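Local coordinates for uncharacterized protein VPA0106 (Vibrio parahaemolyticus, PDB 3U07) that is of unknown function but belongs to the DUF1254 and DUF1214 families and is probably exported from the cytoplasm by way of a signal peptide, at residues 42-45 against 46-50. The protein carries 2 engineered substitutions. Sequence-based numbering, arbitrary orientation.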
ATOM      1  N   GLU A  42      10.656   5.674   8.448  1.00 22.58           N
ATOM      2  CA  GLU A  42      10.342   5.919   7.046  1.00 19.53           C
ATOM      3  C   GLU A  42       8.894   6.368   6.854  1.00 20.46           C
ATOM      4  O   GLU A  42       8.603   7.177   5.975  1.00 22.08           O
ATOM      5  CB  GLU A  42      10.649   4.674   6.209  1.00 26.55           C
ATOM      6  CG  GLU A  42      12.134   4.280   6.201  1.00 25.90           C
ATOM      7  CD  GLU A  42      13.039   5.380   5.650  1.00 29.40           C
ATOM      8  OE1 GLU A  42      12.746   5.896   4.552  1.00 22.50           O
ATOM      9  OE2 GLU A  42      14.044   5.727   6.310  1.00 32.17           O
ATOM     10  N   ALA A  43       7.980   5.858   7.675  1.00 16.32           N
ATOM     11  CA  ALA A  43       6.582   6.271   7.562  1.00 15.18           C
ATOM     12  C   ALA A  43       6.511   7.752   7.942  1.00 18.85           C
ATOM     13  O   ALA A  43       5.830   8.543   7.290  1.00 17.50           O
ATOM     14  CB  ALA A  43       5.704   5.445   8.492  1.00 17.58           C
ATOM     15  N   TYR A  44       7.225   8.127   9.001  1.00 17.41           N
ATOM     16  CA  TYR A  44       7.243   9.520   9.426  1.00 19.36           C
ATOM     17  C   TYR A  44       7.817  10.412   8.321  1.00 22.22           C
ATOM     18  O   TYR A  44       7.212  11.420   7.962  1.00 21.78           O
ATOM     19  CB  TYR A  44       8.083   9.717  10.692  1.00 21.42           C
ATOM     20  CG  TYR A  44       8.132  11.175  11.104  1.00 22.48           C
ATOM     21  CD1 TYR A  44       6.978  11.832  11.531  1.00 21.98           C
ATOM     22  CD2 TYR A  44       9.308  11.920  10.993  1.00 21.77           C
ATOM     23  CE1 TYR A  44       6.988  13.189  11.833  1.00 24.66           C
ATOM     24  CE2 TYR A  44       9.329  13.283  11.291  1.00 18.92           C
ATOM     25  CZ  TYR A  44       8.162  13.909  11.710  1.00 25.75           C
ATOM     26  OH  TYR A  44       8.156  15.254  11.993  1.00 25.81           O
ATOM     27  N   LYS A  45       8.982  10.045   7.789  1.00 23.10           N
ATOM     28  CA  LYS A  45       9.608  10.839   6.729  1.00 23.72           C
ATOM     29  C   LYS A  45       8.634  11.040   5.581  1.00 23.78           C
ATOM     30  O   LYS A  45       8.515  12.140   5.034  1.00 24.34           O
ATOM     31  CB  LYS A  45      10.876  10.155   6.199  1.00 19.46           C
ATOM     32  CG  LYS A  45      12.054  10.107   7.163  1.00 27.24           C
ATOM     33  CD  LYS A  45      13.241   9.410   6.493  1.00 32.34           C
ATOM     34  CE  LYS A  45      14.386   9.154   7.461  1.00 39.10           C
ATOM     35  NZ  LYS A  45      15.458   8.334   6.824  1.00 37.37           N
ATOM     36  N   PHE A  46       7.934   9.972   5.211  1.00 24.89           N
ATOM     37  CA  PHE A  46       6.973  10.060   4.121  1.00 20.97           C
ATOM     38  C   PHE A  46       5.855  11.036   4.486  1.00 23.94           C
ATOM     39  O   PHE A  46       5.437  11.842   3.666  1.00 25.61           O
ATOM     40  CB  PHE A  46       6.371   8.689   3.817  1.00 19.56           C
ATOM     41  CG  PHE A  46       5.399   8.703   2.671  1.00 22.44           C
ATOM     42  CD1 PHE A  46       5.827   8.439   1.373  1.00 22.23           C
ATOM     43  CD2 PHE A  46       4.061   9.013   2.885  1.00 22.66           C
ATOM     44  CE1 PHE A  46       4.932   8.480   0.305  1.00 25.25           C
ATOM     45  CE2 PHE A  46       3.161   9.057   1.827  1.00 26.34           C
ATOM     46  CZ  PHE A  46       3.598   8.792   0.533  1.00 26.03           C
ATOM     47  N   PHE A  47       5.365  10.949   5.716  1.00 24.25           N
ATOM     48  CA  PHE A  47       4.305  11.844   6.173  1.00 23.90           C
ATOM     49  C   PHE A  47       4.807  13.289   6.163  1.00 24.96           C
ATOM     50  O   PHE A  47       4.093  14.205   5.754  1.00 21.42           O
ATOM     51  CB  PHE A  47       3.868  11.470   7.596  1.00 25.05           C
ATOM     52  CG  PHE A  47       2.880  12.433   8.203  1.00 24.17           C
ATOM     53  CD1 PHE A  47       1.546  12.442   7.794  1.00 20.97           C
ATOM     54  CD2 PHE A  47       3.290  13.353   9.163  1.00 22.12           C
ATOM     55  CE1 PHE A  47       0.639  13.354   8.331  1.00 16.45           C
ATOM     56  CE2 PHE A  47       2.387  14.273   9.705  1.00 25.83           C
ATOM     57  CZ  PHE A  47       1.060  14.272   9.288  1.00 18.02           C
ATOM     58  N   TYR A  48       6.047  13.484   6.602  1.00 20.60           N
ATOM     59  CA  TYR A  48       6.630  14.820   6.666  1.00 20.51           C
ATOM     60  C   TYR A  48       6.765  15.427   5.282  1.00 21.32           C
ATOM     61  O   TYR A  48       6.349  16.561   5.041  1.00 21.53           O
ATOM     62  CB  TYR A  48       8.014  14.776   7.322  1.00 18.86           C
ATOM     63  CG  TYR A  48       8.543  16.145   7.695  1.00 25.31           C
ATOM     64  CD1 TYR A  48       8.279  16.696   8.950  1.00 26.34           C
ATOM     65  CD2 TYR A  48       9.268  16.912   6.779  1.00 30.80           C
ATOM     66  CE1 TYR A  48       8.719  17.972   9.287  1.00 29.35           C
ATOM     67  CE2 TYR A  48       9.711  18.193   7.104  1.00 34.89           C
ATOM     68  CZ  TYR A  48       9.433  18.715   8.358  1.00 36.44           C
ATOM     69  OH  TYR A  48       9.864  19.976   8.685  1.00 36.95           O
ATOM     70  N   HIS A  49       7.345  14.658   4.370  1.00 23.63           N
ATOM     71  CA  HIS A  49       7.560  15.141   3.017  1.00 29.66           C
ATOM     72  C   HIS A  49       6.289  15.343   2.209  1.00 35.54           C
ATOM     73  O   HIS A  49       6.302  16.052   1.205  1.00 33.12           O
ATOM     74  CB  HIS A  49       8.544  14.215   2.300  1.00 32.26           C
ATOM     75  CG  HIS A  49       9.940  14.317   2.833  1.00 42.38           C
ATOM     76  ND1 HIS A  49      10.691  13.214   3.185  1.00 44.34           N
ATOM     77  CD2 HIS A  49      10.710  15.397   3.110  1.00 47.31           C
ATOM     78  CE1 HIS A  49      11.860  13.611   3.658  1.00 46.12           C
ATOM     79  NE2 HIS A  49      11.896  14.932   3.623  1.00 47.03           N
ATOM     80  N   THR A  50       5.187  14.736   2.644  1.00 29.74           N
ATOM     81  CA  THR A  50       3.928  14.919   1.934  1.00 29.28           C
ATOM     82  C   THR A  50       3.001  15.882   2.676  1.00 33.63           C
ATOM     83  O   THR A  50       2.897  17.055   2.315  1.00 37.32           O
ATOM     84  CB  THR A  50       3.190  13.582   1.715  1.00 31.10           C
ATOM     85  OG1 THR A  50       3.098  12.872   2.953  1.00 35.45           O
ATOM     86  CG2 THR A  50       3.927  12.726   0.697  1.00 30.87           C
TER
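Y44 and Y48 touch in a local, i to i+4 contact along the last turns of helix 26-52, where F46, F47 and T50 face strands 82-90 and 161-169 and Y44 and K45 face helix 215-224. One turn apart and both with CG anti to the backbone N (chi1 178° for Y44), the two side chains lie side by side and point the same way. OH of Y44 comes 3.4 Å from CD1 of Y48, an oblique approach. Tyrosine suits position 44: its ring is buried against V222 and R218, while its hydroxyl is hydrogen-bonded to the carbonyl O of P208. Underneath, Y48 N binds Y44 O at 2.7 Å, nearly in line with the carbonyl, and H49 N binds K45 O at 2.9 Å. The long, extended K45 chain spans a turn to bring NZ 3.0 Å from OE2 of E42, a salt bridge on the syn side, 25° out of the carboxylate plane. Purely apolar rings suit F47, edge-to-face with W88 of strand 82-90, and F46, edge-to-face with W307 of a loop. At the wider pi-type turn of 48-50, threonine supplies both a hydroxyl and a methyl: T50 OG1 donates to F46 O at 2.7 Å, and CG2 lies over one face of the F46 ring, offset toward its rim. This is the pattern of an amphipathic alpha-helix near its C-terminal end, with A43, Y44 and F47 buried and an i to i+3 Glu-Lys salt bridge on the more exposed flank.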